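Glycosyl hydrolase family 62 protein (Coprinopsis cinerea, PDB 5B6T) probably hydrolyses terminal alpha-L-arabinofuranosyl side chains of arabinoxylan, as an alpha-L-arabinofuranosidase of glycoside hydrolase family 62. Local coordinates at residues Val98-Ala104 and Trp141-Val146; Leu71-Leu76 and Pro115-Pro121; Ile131-Gly137 and Asp159-Tyr165. All blocks are in the same frame, centred on the assembly; numbering follows the deposited sequence.

Contact 1 of 3, residues Val98-Ala104 and Trp141-Val146. With GOL (glycerol), chain E.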
loop_
_atom_site.group_PDB
_atom_site.type_symbol
_atom_site.label_atom_id
_atom_site.label_comp_id
_atom_site.label_asym_id
_atom_site.label_seq_id
_atom_site.Cartn_x
_atom_site.Cartn_y
_atom_site.Cartn_z
ATOM N N VAL A 98 0.109 2.466 10.014
ATOM C CA VAL A 98 0.603 3.694 9.445
ATOM C C VAL A 98 -0.389 4.146 8.384
ATOM O O VAL A 98 -0.945 3.319 7.651
ATOM C CB VAL A 98 2.016 3.474 8.866
ATOM C CG1 VAL A 98 2.467 4.648 8.003
ATOM C CG2 VAL A 98 2.982 3.236 9.991
ATOM N N TYR A 99 -0.660 5.441 8.330
ATOM C CA TYR A 99 -1.647 6.008 7.393
ATOM C C TYR A 99 -1.456 7.528 7.336
ATOM O O TYR A 99 -0.571 8.080 8.030
ATOM C CB TYR A 99 -3.092 5.652 7.821
ATOM C CG TYR A 99 -3.371 5.988 9.280
ATOM C CD1 TYR A 99 -3.146 5.055 10.272
ATOM C CD2 TYR A 99 -3.914 7.216 9.654
ATOM C CE1 TYR A 99 -3.372 5.343 11.594
ATOM C CE2 TYR A 99 -4.166 7.507 10.984
ATOM C CZ TYR A 99 -3.910 6.556 11.959
ATOM O OH TYR A 99 -4.121 6.828 13.302
ATOM N N GLN A 100 -2.281 8.187 6.527
ATOM C CA GLN A 100 -2.216 9.654 6.430
ATOM C C GLN A 100 -3.479 10.262 7.019
ATOM O O GLN A 100 -4.577 9.698 6.937
ATOM C CB GLN A 100 -2.065 10.077 4.966
ATOM C CG GLN A 100 -3.306 9.824 4.118
ATOM C CD GLN A 100 -3.035 9.289 2.728
ATOM O OE1 GLN A 100 -2.082 8.568 2.488
ATOM N NE2 GLN A 100 -3.886 9.640 1.808
ATOM N N ASN A 101 -3.315 11.423 7.631
ATOM C CA ASN A 101 -4.413 12.182 8.188
ATOM C C ASN A 101 -4.263 13.670 7.868
ATOM O O ASN A 101 -4.868 14.506 8.558
ATOM C CB ASN A 101 -4.498 11.983 9.707
ATOM C CG ASN A 101 -3.352 12.628 10.452
ATOM O OD1 ASN A 101 -2.302 12.945 9.875
ATOM N ND2 ASN A 101 -3.544 12.801 11.757
ATOM N N GLY A 102 -3.493 13.990 6.841
ATOM C CA GLY A 102 -2.992 15.357 6.598
ATOM C C GLY A 102 -1.505 15.487 6.954
ATOM O O GLY A 102 -0.757 16.318 6.377
ATOM N N ASN A 103 -1.081 14.639 7.889
ATOM C CA ASN A 103 0.320 14.413 8.241
ATOM C C ASN A 103 0.607 12.916 7.990
ATOM O O ASN A 103 -0.274 12.180 7.510
ATOM C CB ASN A 103 0.512 14.831 9.712
ATOM C CG ASN A 103 1.957 15.131 10.086
ATOM O OD1 ASN A 103 2.937 14.553 9.582
ATOM N ND2 ASN A 103 2.094 16.000 11.068
ATOM N N ALA A 104 1.817 12.482 8.265
ATOM C CA ALA A 104 2.168 11.067 8.308
ATOM C C ALA A 104 1.860 10.565 9.704
ATOM O O ALA A 104 2.439 11.042 10.673
ATOM C CB ALA A 104 3.650 10.894 7.991
ATOM N N TRP A 141 0.089 14.998 0.018
ATOM C CA TRP A 141 1.042 14.199 0.753
ATOM C C TRP A 141 0.371 12.901 1.204
ATOM O O TRP A 141 -0.479 12.908 2.121
ATOM C CB TRP A 141 1.562 15.006 1.925
ATOM C CG TRP A 141 2.671 14.364 2.662
ATOM C CD1 TRP A 141 3.602 13.490 2.185
ATOM C CD2 TRP A 141 3.050 14.645 4.000
ATOM N NE1 TRP A 141 4.505 13.168 3.155
ATOM C CE2 TRP A 141 4.185 13.859 4.294
ATOM C CE3 TRP A 141 2.522 15.460 5.003
ATOM C CZ2 TRP A 141 4.793 13.881 5.539
ATOM C CZ3 TRP A 141 3.130 15.471 6.239
ATOM C CH2 TRP A 141 4.260 14.698 6.494
ATOM N N VAL A 142 0.761 11.789 0.561
ATOM C CA VAL A 142 0.017 10.554 0.661
ATOM C C VAL A 142 0.915 9.324 0.725
ATOM O O VAL A 142 2.084 9.379 0.410
ATOM C CB VAL A 142 -0.994 10.396 -0.518
ATOM C CG1 VAL A 142 -2.015 11.530 -0.469
ATOM C CG2 VAL A 142 -0.324 10.260 -1.890
ATOM N N ASP A 143 0.298 8.220 1.160
ATOM C CA ASP A 143 0.819 6.854 0.974
ATOM C C ASP A 143 2.116 6.605 1.727
ATOM O O ASP A 143 3.205 6.442 1.143
ATOM C CB ASP A 143 0.894 6.514 -0.528
ATOM C CG ASP A 143 -0.454 6.638 -1.198
ATOM O OD1 ASP A 143 -1.477 6.558 -0.487
ATOM O OD2 ASP A 143 -0.526 6.780 -2.438
ATOM N N MET A 144 1.948 6.594 3.038
ATOM C CA MET A 144 3.038 6.502 3.999
ATOM C C MET A 144 3.429 5.047 4.176
ATOM O O MET A 144 2.558 4.202 4.430
ATOM C CB MET A 144 2.564 7.076 5.343
ATOM C CG MET A 144 1.858 8.412 5.239
ATOM S SD MET A 144 2.918 9.700 4.575
ATOM C CE MET A 144 1.712 11.016 4.335
ATOM N N TRP A 145 4.729 4.767 4.077
ATOM C CA TRP A 145 5.222 3.391 4.129
ATOM C C TRP A 145 6.498 3.272 4.942
ATOM O O TRP A 145 7.507 3.943 4.627
ATOM C CB TRP A 145 5.458 2.903 2.693
ATOM C CG TRP A 145 5.949 1.488 2.622
ATOM C CD1 TRP A 145 7.248 1.048 2.745
ATOM C CD2 TRP A 145 5.164 0.328 2.389
ATOM N NE1 TRP A 145 7.288 -0.304 2.649
ATOM C CE2 TRP A 145 6.029 -0.782 2.406
ATOM C CE3 TRP A 145 3.810 0.115 2.163
ATOM C CZ2 TRP A 145 5.566 -2.097 2.230
ATOM C CZ3 TRP A 145 3.362 -1.171 2.008
ATOM C CH2 TRP A 145 4.236 -2.260 2.014
ATOM N N VAL A 146 6.484 2.398 5.944
ATOM C CA VAL A 146 7.646 2.096 6.780
ATOM C C VAL A 146 8.279 0.774 6.374
ATOM O O VAL A 146 7.594 -0.216 6.142
ATOM C CB VAL A 146 7.248 2.055 8.282
ATOM C CG1 VAL A 146 8.383 1.484 9.137
ATOM C CG2 VAL A 146 6.802 3.416 8.781
HETATM C C1 GOL E . -4.487 7.121 -1.229
HETATM O O1 GOL E . -3.596 8.119 -0.740
HETATM C C2 GOL E . -5.549 7.914 -1.903
HETATM O O2 GOL E . -5.482 7.663 -3.324
HETATM C C3 GOL E . -6.844 7.642 -1.153
HETATM O O3 GOL E . -7.468 6.435 -1.570
HETATM O O HOH W 1 -0.741 6.595 4.014
#
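Q100 and D143 are joined by a single side-chain-to-backbone hydrogen bond, although the two strands that carry them run nearly antiparallel, at 161°, and exchange no backbone hydrogen bond. This is the packing of neighbouring blades in the five-bladed beta-propeller of family 62: strand 94-100 lies second in its sheet, and strand 142-148 is the edge strand of the next. The amide of Q100 closes the gap. Its CG sits between the backbone N and the carbonyl carbon (chi1 69°), and with the chain bent at the next bond the group swings across to the other strand. There OE1 accepts D143 N at 2.7 Å, along an almost straight N-H (178°) that comes in tilted from the carbonyl plane. A water 2.9 Å from M144 N accepts that N-H and also lies close to OE1, so the strand's next amide is satisfied without a protein carbonyl. The other end of the amide faces a glycerol, probably from the crystallisation liquor: Q100 NE2 donates to glycerol O1 at 3.0 Å, and glycerol O1 in turn donates to D143 OD1 at 2.6 Å. Y80 is a second partner of NE2. K27 and D28 also hold this glycerol, a setting consistent with the sugar pocket at the propeller axis. Away from it the contact turns apolar. V98 CG1 meets M144 CB nearly crosswise at 3.6 Å, while M144, bent along its chain, brings SD to 3.7 Å from A104 CB and lays its CE over one face of the W141 ring, near the rim. W141 NE1 is hydrogen-bonded to S157. The far end of the indole runs alongside N103, with W141 CH2 3.4 Å from N103 OD1, and A104 N donates to that OD1 on a lone pair in the carbonyl plane.

Contact 2 of 3, residues Leu71-Leu76 and Pro115-Pro121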
loop_
_atom_site.group_PDB
_atom_site.type_symbol
_atom_site.label_atom_id
_atom_site.label_comp_id
_atom_site.label_asym_id
_atom_site.label_seq_id
_atom_site.Cartn_x
_atom_site.Cartn_y
_atom_site.Cartn_z
ATOM N N LEU A 71 -13.041 1.399 11.719
ATOM C CA LEU A 71 -12.071 1.743 12.751
ATOM C C LEU A 71 -12.336 3.087 13.408
ATOM O O LEU A 71 -11.706 3.404 14.423
ATOM C CB LEU A 71 -10.636 1.644 12.226
ATOM C CG LEU A 71 -10.208 0.225 11.873
ATOM C CD1 LEU A 71 -8.851 0.273 11.183
ATOM C CD2 LEU A 71 -10.154 -0.672 13.113
ATOM N N ASP A 72 -13.291 3.849 12.880
ATOM C CA ASP A 72 -13.723 5.060 13.588
ATOM C C ASP A 72 -14.427 4.762 14.917
ATOM O O ASP A 72 -14.595 5.665 15.738
ATOM C CB ASP A 72 -14.550 5.990 12.673
ATOM C CG ASP A 72 -15.899 5.393 12.218
ATOM O OD1 ASP A 72 -16.439 4.503 12.845
ATOM O OD2 ASP A 72 -16.490 5.962 11.262
ATOM N N GLN A 73 -14.788 3.506 15.152
ATOM C CA GLN A 73 -15.314 3.058 16.440
ATOM C C GLN A 73 -14.231 2.801 17.511
ATOM O O GLN A 73 -14.545 2.647 18.706
ATOM C CB GLN A 73 -16.211 1.815 16.264
ATOM C CG GLN A 73 -17.400 2.060 15.363
ATOM C CD GLN A 73 -18.256 3.213 15.811
ATOM O OE1 GLN A 73 -18.302 4.278 15.158
ATOM N NE2 GLN A 73 -18.918 3.036 16.920
ATOM N N ALA A 74 -12.985 2.663 17.052
ATOM C CA ALA A 74 -11.821 2.549 17.922
ATOM C C ALA A 74 -11.365 3.959 18.279
ATOM O O ALA A 74 -11.819 4.959 17.682
ATOM C CB ALA A 74 -10.684 1.793 17.197
ATOM N N PRO A 75 -10.408 4.055 19.215
ATOM C CA PRO A 75 -9.836 5.378 19.488
ATOM C C PRO A 75 -9.242 6.060 18.241
ATOM O O PRO A 75 -9.200 7.277 18.156
ATOM C CB PRO A 75 -8.792 5.072 20.544
ATOM C CG PRO A 75 -9.406 3.921 21.321
ATOM C CD PRO A 75 -10.045 3.070 20.249
ATOM N N LEU A 76 -8.840 5.272 17.234
ATOM C CA LEU A 76 -8.422 5.837 15.953
ATOM C C LEU A 76 -9.399 6.919 15.431
ATOM O O LEU A 76 -8.980 7.975 14.952
ATOM C CB LEU A 76 -8.261 4.690 14.937
ATOM C CG LEU A 76 -7.684 5.066 13.572
ATOM C CD1 LEU A 76 -6.800 3.952 13.010
ATOM C CD2 LEU A 76 -8.778 5.401 12.561
ATOM N N PRO A 115 -9.640 -5.013 16.732
ATOM C CA PRO A 115 -9.708 -3.760 15.990
ATOM C C PRO A 115 -10.159 -2.578 16.852
ATOM O O PRO A 115 -9.806 -1.424 16.565
ATOM C CB PRO A 115 -10.720 -4.070 14.890
ATOM C CG PRO A 115 -11.486 -5.289 15.361
ATOM C CD PRO A 115 -10.455 -6.075 16.115
ATOM N N ALA A 116 -10.893 -2.843 17.925
ATOM C CA ALA A 116 -11.326 -1.766 18.815
ATOM C C ALA A 116 -10.173 -1.083 19.544
ATOM O O ALA A 116 -10.370 0.016 20.099
ATOM C CB ALA A 116 -12.335 -2.295 19.831
ATOM N N GLY A 117 -8.974 -1.685 19.541
ATOM C CA GLY A 117 -7.808 -1.227 20.303
ATOM C C GLY A 117 -6.891 -0.233 19.624
ATOM O O GLY A 117 -5.992 0.306 20.268
ATOM N N TRP A 118 -7.097 0.038 18.341
ATOM C CA TRP A 118 -6.180 0.971 17.659
ATOM C C TRP A 118 -6.247 2.373 18.240
ATOM O O TRP A 118 -7.324 2.979 18.353
ATOM C CB TRP A 118 -6.457 0.984 16.173
ATOM C CG TRP A 118 -6.079 -0.318 15.509
ATOM C CD1 TRP A 118 -6.925 -1.317 15.095
ATOM C CD2 TRP A 118 -4.757 -0.768 15.207
ATOM N NE1 TRP A 118 -6.214 -2.355 14.559
ATOM C CE2 TRP A 118 -4.873 -2.046 14.613
ATOM C CE3 TRP A 118 -3.492 -0.208 15.363
ATOM C CZ2 TRP A 118 -3.757 -2.771 14.186
ATOM C CZ3 TRP A 118 -2.386 -0.916 14.952
ATOM C CH2 TRP A 118 -2.529 -2.178 14.325
ATOM N N THR A 119 -5.075 2.903 18.578
ATOM C CA THR A 119 -4.968 4.181 19.270
ATOM C C THR A 119 -5.386 5.360 18.410
ATOM O O THR A 119 -5.392 5.303 17.184
ATOM C CB THR A 119 -3.529 4.408 19.786
ATOM O OG1 THR A 119 -2.579 4.281 18.696
ATOM C CG2 THR A 119 -3.178 3.440 20.872
ATOM N N ALA A 120 -5.729 6.468 19.073
ATOM C CA ALA A 120 -5.929 7.728 18.408
ATOM C C ALA A 120 -4.625 8.146 17.698
ATOM O O ALA A 120 -3.559 7.817 18.166
ATOM C CB ALA A 120 -6.315 8.792 19.433
ATOM N N PRO A 121 -4.725 8.863 16.565
ATOM C CA PRO A 121 -3.533 9.085 15.744
ATOM C C PRO A 121 -2.432 9.880 16.446
ATOM O O PRO A 121 -2.715 10.850 17.216
ATOM C CB PRO A 121 -4.052 9.882 14.560
ATOM C CG PRO A 121 -5.497 9.578 14.476
ATOM C CD PRO A 121 -5.936 9.364 15.907
#
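P115 begins the contact with its ring and its carbonyl: P115 CB lies 3.9 Å from L71 CD2, and P115 O comes within 3.4 Å of A74 CB, which is directed toward the opposing loop. At A116 the carbonyl oxygen abuts the ring of P75, 3.1 Å from P75 CD. W118 contributes both its ring and its carbonyl. L71, with CG anti to its carbonyl carbon (chi1 -66°), sends CD2 obliquely to the indole, 3.8 Å from W118 CD1, so that one methyl touches both P115 and the tryptophan. The ring itself continues inward onto W95 and L97. Two blades of the propeller meet here: residues 71-76 belong to the link from the outer strand 68-70 of one sheet to strand 82-89 of the next, and 115-121 connect strand 104-109 with the last strand of that second sheet. W118 O accepts L76 N at 3.0 Å, a bent bond (130°) reaching the oxygen from above its carbonyl plane. Next come two CA-H...O contacts in opposite directions, L76 CA to T119 O at 3.3 Å and A120 CA to P75 O. P121 finally sets its CD 3.5 Å from L76 O, which is hydrogen-bonded to R81.

Contact 3 of 3, residues Ile131-Gly137 and Asp159-Tyr165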
loop_
_atom_site.group_PDB
_atom_site.type_symbol
_atom_site.label_atom_id
_atom_site.label_comp_id
_atom_site.label_asym_id
_atom_site.label_seq_id
_atom_site.Cartn_x
_atom_site.Cartn_y
_atom_site.Cartn_z
ATOM N N ILE A 131 10.979 20.091 2.663
ATOM C CA ILE A 131 11.257 19.619 1.299
ATOM C C ILE A 131 9.975 19.194 0.569
ATOM O O ILE A 131 9.857 19.285 -0.675
ATOM C CB ILE A 131 12.324 18.497 1.313
ATOM C CG1 ILE A 131 12.881 18.266 -0.081
ATOM C CG2 ILE A 131 11.759 17.231 1.935
ATOM C CD1 ILE A 131 14.133 17.420 -0.102
ATOM N N ILE A 132 9.014 18.680 1.333
ATOM C CA ILE A 132 7.751 18.256 0.746
ATOM C C ILE A 132 6.881 19.477 0.421
ATOM O O ILE A 132 6.345 19.594 -0.673
ATOM C CB ILE A 132 7.015 17.208 1.639
ATOM C CG1 ILE A 132 7.942 16.008 1.849
ATOM C CG2 ILE A 132 5.712 16.772 0.981
ATOM C CD1 ILE A 132 7.345 14.859 2.641
ATOM N N ARG A 133 6.773 20.423 1.355
ATOM C CA ARG A 133 6.072 21.659 1.077
ATOM C C ARG A 133 6.647 22.352 -0.158
ATOM O O ARG A 133 5.922 22.969 -0.964
ATOM C CB ARG A 133 6.214 22.638 2.234
ATOM C CG ARG A 133 5.586 22.184 3.540
ATOM C CD ARG A 133 5.366 23.326 4.550
ATOM N NE ARG A 133 6.477 24.240 4.680
ATOM C CZ ARG A 133 7.495 24.125 5.530
ATOM N NH1 ARG A 133 7.610 23.092 6.377
ATOM N NH2 ARG A 133 8.433 25.058 5.512
ATOM N N ASN A 134 7.970 22.283 -0.292
ATOM C CA ASN A 134 8.590 23.017 -1.373
ATOM C C ASN A 134 8.347 22.416 -2.755
ATOM O O ASN A 134 8.308 23.160 -3.757
ATOM C CB ASN A 134 10.064 23.190 -1.110
ATOM C CG ASN A 134 10.331 24.215 -0.024
ATOM O OD1 ASN A 134 9.447 25.024 0.348
ATOM N ND2 ASN A 134 11.543 24.183 0.505
ATOM N N ASN A 135 8.139 21.095 -2.817
ATOM C CA ASN A 135 8.084 20.338 -4.061
ATOM C C ASN A 135 6.729 19.718 -4.402
ATOM O O ASN A 135 6.573 19.162 -5.480
ATOM C CB ASN A 135 9.149 19.234 -4.013
ATOM C CG ASN A 135 10.536 19.785 -4.147
ATOM O OD1 ASN A 135 10.891 20.288 -5.230
ATOM N ND2 ASN A 135 11.308 19.766 -3.082
ATOM N N ILE A 136 5.747 19.856 -3.523
ATOM C CA ILE A 136 4.452 19.210 -3.710
ATOM C C ILE A 136 3.598 19.780 -4.871
ATOM O O ILE A 136 2.663 19.141 -5.335
ATOM C CB ILE A 136 3.633 19.266 -2.389
ATOM C CG1 ILE A 136 2.316 18.498 -2.476
ATOM C CG2 ILE A 136 3.328 20.709 -2.013
ATOM C CD1 ILE A 136 1.833 18.035 -1.121
ATOM N N GLY A 137 3.893 20.991 -5.347
ATOM C CA GLY A 137 3.065 21.531 -6.432
ATOM C C GLY A 137 1.630 21.677 -5.982
ATOM O O GLY A 137 1.399 22.160 -4.872
ATOM N N ASP A 159 3.955 12.667 -3.129
ATOM C CA ASP A 159 3.245 13.929 -3.182
ATOM C C ASP A 159 2.277 14.083 -4.350
ATOM O O ASP A 159 1.791 15.182 -4.588
ATOM C CB ASP A 159 4.218 15.118 -3.133
ATOM C CG ASP A 159 5.209 15.138 -4.273
ATOM O OD1 ASP A 159 5.127 14.302 -5.201
ATOM O OD2 ASP A 159 6.052 16.068 -4.263
ATOM N N ASP A 160 2.005 13.008 -5.084
ATOM C CA ASP A 160 1.210 13.100 -6.317
ATOM C C ASP A 160 1.794 14.130 -7.288
ATOM O O ASP A 160 1.069 14.678 -8.126
ATOM C CB ASP A 160 -0.245 13.490 -5.998
ATOM C CG ASP A 160 -1.066 12.355 -5.436
ATOM O OD1 ASP A 160 -0.627 11.163 -5.577
ATOM O OD2 ASP A 160 -2.176 12.645 -4.887
ATOM N N ASN A 161 3.090 14.382 -7.168
ATOM C CA ASN A 161 3.776 15.356 -8.021
ATOM C C ASN A 161 5.107 14.850 -8.500
ATOM O O ASN A 161 5.967 15.639 -8.898
ATOM C CB ASN A 161 3.972 16.707 -7.317
ATOM C CG ASN A 161 4.147 17.845 -8.313
ATOM O OD1 ASN A 161 3.515 17.871 -9.369
ATOM N ND2 ASN A 161 5.029 18.802 -7.967
ATOM N N GLY A 162 5.269 13.529 -8.505
ATOM C CA GLY A 162 6.456 12.958 -9.094
ATOM C C GLY A 162 7.649 12.842 -8.176
ATOM O O GLY A 162 8.756 12.614 -8.675
ATOM N N HIS A 163 7.455 12.944 -6.850
ATOM C CA HIS A 163 8.552 12.748 -5.909
ATOM C C HIS A 163 8.207 11.645 -4.952
ATOM O O HIS A 163 7.081 11.565 -4.484
ATOM C CB HIS A 163 8.843 14.017 -5.107
ATOM C CG HIS A 163 9.028 15.219 -5.972
ATOM N ND1 HIS A 163 8.047 16.170 -6.136
ATOM C CD2 HIS A 163 10.066 15.608 -6.747
ATOM C CE1 HIS A 163 8.449 17.064 -7.026
ATOM N NE2 HIS A 163 9.686 16.759 -7.387
ATOM N N LEU A 164 9.186 10.794 -4.682
ATOM C CA LEU A 164 9.140 9.820 -3.602
ATOM C C LEU A 164 10.135 10.276 -2.552
ATOM O O LEU A 164 11.320 10.438 -2.840
ATOM C CB LEU A 164 9.545 8.437 -4.115
ATOM C CG LEU A 164 9.639 7.319 -3.063
ATOM C CD1 LEU A 164 8.277 6.963 -2.470
ATOM C CD2 LEU A 164 10.264 6.085 -3.687
ATOM N N TYR A 165 9.658 10.484 -1.338
ATOM C CA TYR A 165 10.483 10.957 -0.229
ATOM C C TYR A 165 10.814 9.833 0.741
ATOM O O TYR A 165 10.031 8.867 0.898
ATOM C CB TYR A 165 9.761 12.044 0.561
ATOM C CG TYR A 165 9.335 13.218 -0.283
ATOM C CD1 TYR A 165 10.209 14.239 -0.553
ATOM C CD2 TYR A 165 8.045 13.311 -0.789
ATOM C CE1 TYR A 165 9.831 15.298 -1.356
ATOM C CE2 TYR A 165 7.652 14.373 -1.607
ATOM C CZ TYR A 165 8.556 15.368 -1.879
ATOM O OH TYR A 165 8.183 16.453 -2.642
#
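The phenol ring of Y165 carries I132 on one face: CG1 stands 3.5 Å from the centroid of the Y165 ring and only 2° off its normal, so the methylene points squarely into the ring centre. At the rim, near the ring plane, N135 CB lies 3.2 Å from Y165 OH, and D159 CB is also at the edge. The imidazole of H163 is covered on one face by the same N135 CB, 4.0 Å from the H163 ring centroid and displaced toward the rim; D159 CG lies in plane at its edge. One asparagine methylene thus fills the corner between two rings.

Both rings are tied to D159, whose chi1 of 60° folds the carboxylate back over its own chain, where OD1 accepts the backbone N-H groups of N161 and H163 from opposite faces. H163 ND1 donates in its ring plane to the syn lone pair of D159 OD2 at 2.7 Å, and Y165 OH gives its proton to D159 OD2, also at 2.7 Å, from above the carboxylate plane. Four donors fix the orientation of this buried carboxylate, which would be consistent with its being ionised.

Across to the helix, N161 ND2 donates to N135 O at 2.9 Å with a nearly straight N-H (164°) and the oxygen in its amide plane, occupying a carbonyl in the last part of the helix. N135 ND2 turns back to I131 O. I136 CG1 slides past D159 CB at 3.9 Å, and G137 is the first residue to depart from helical backbone angles, with positive phi.

Residues 159-162 join strands 152-158 and 163-170, and the bond from N161 N to D159 OD1 makes an Asx turn: a beta-hairpin connection of a propeller blade, here covered by the short helix 130-135.

In the fold
The segments come in the order 71-76, 98-104, 115-121, 131-137, 141-146, 159-165, so contact 1 interlocks with both others, while contact 2 closes before contact 3 opens. Contact 1 lies deepest, its centre 16 Å from that of contact 2 and 13 Å from that of contact 3; the centres of contacts 2 and 3 are 29 Å apart. Contacts 1 and 2 both reach the sheet running from strand 82-89 to strand 122-123, contact 2 through the loop before strand 122-123, and Y99 packs on P121 and L76. Contacts 1 and 3 reach the sheet from strand 142-148 to strand 182-186, meeting through W141 and I132. Contacts 1 and 2 each join neighbouring blades, whereas contact 3 packs the helix onto the third blade's hairpin.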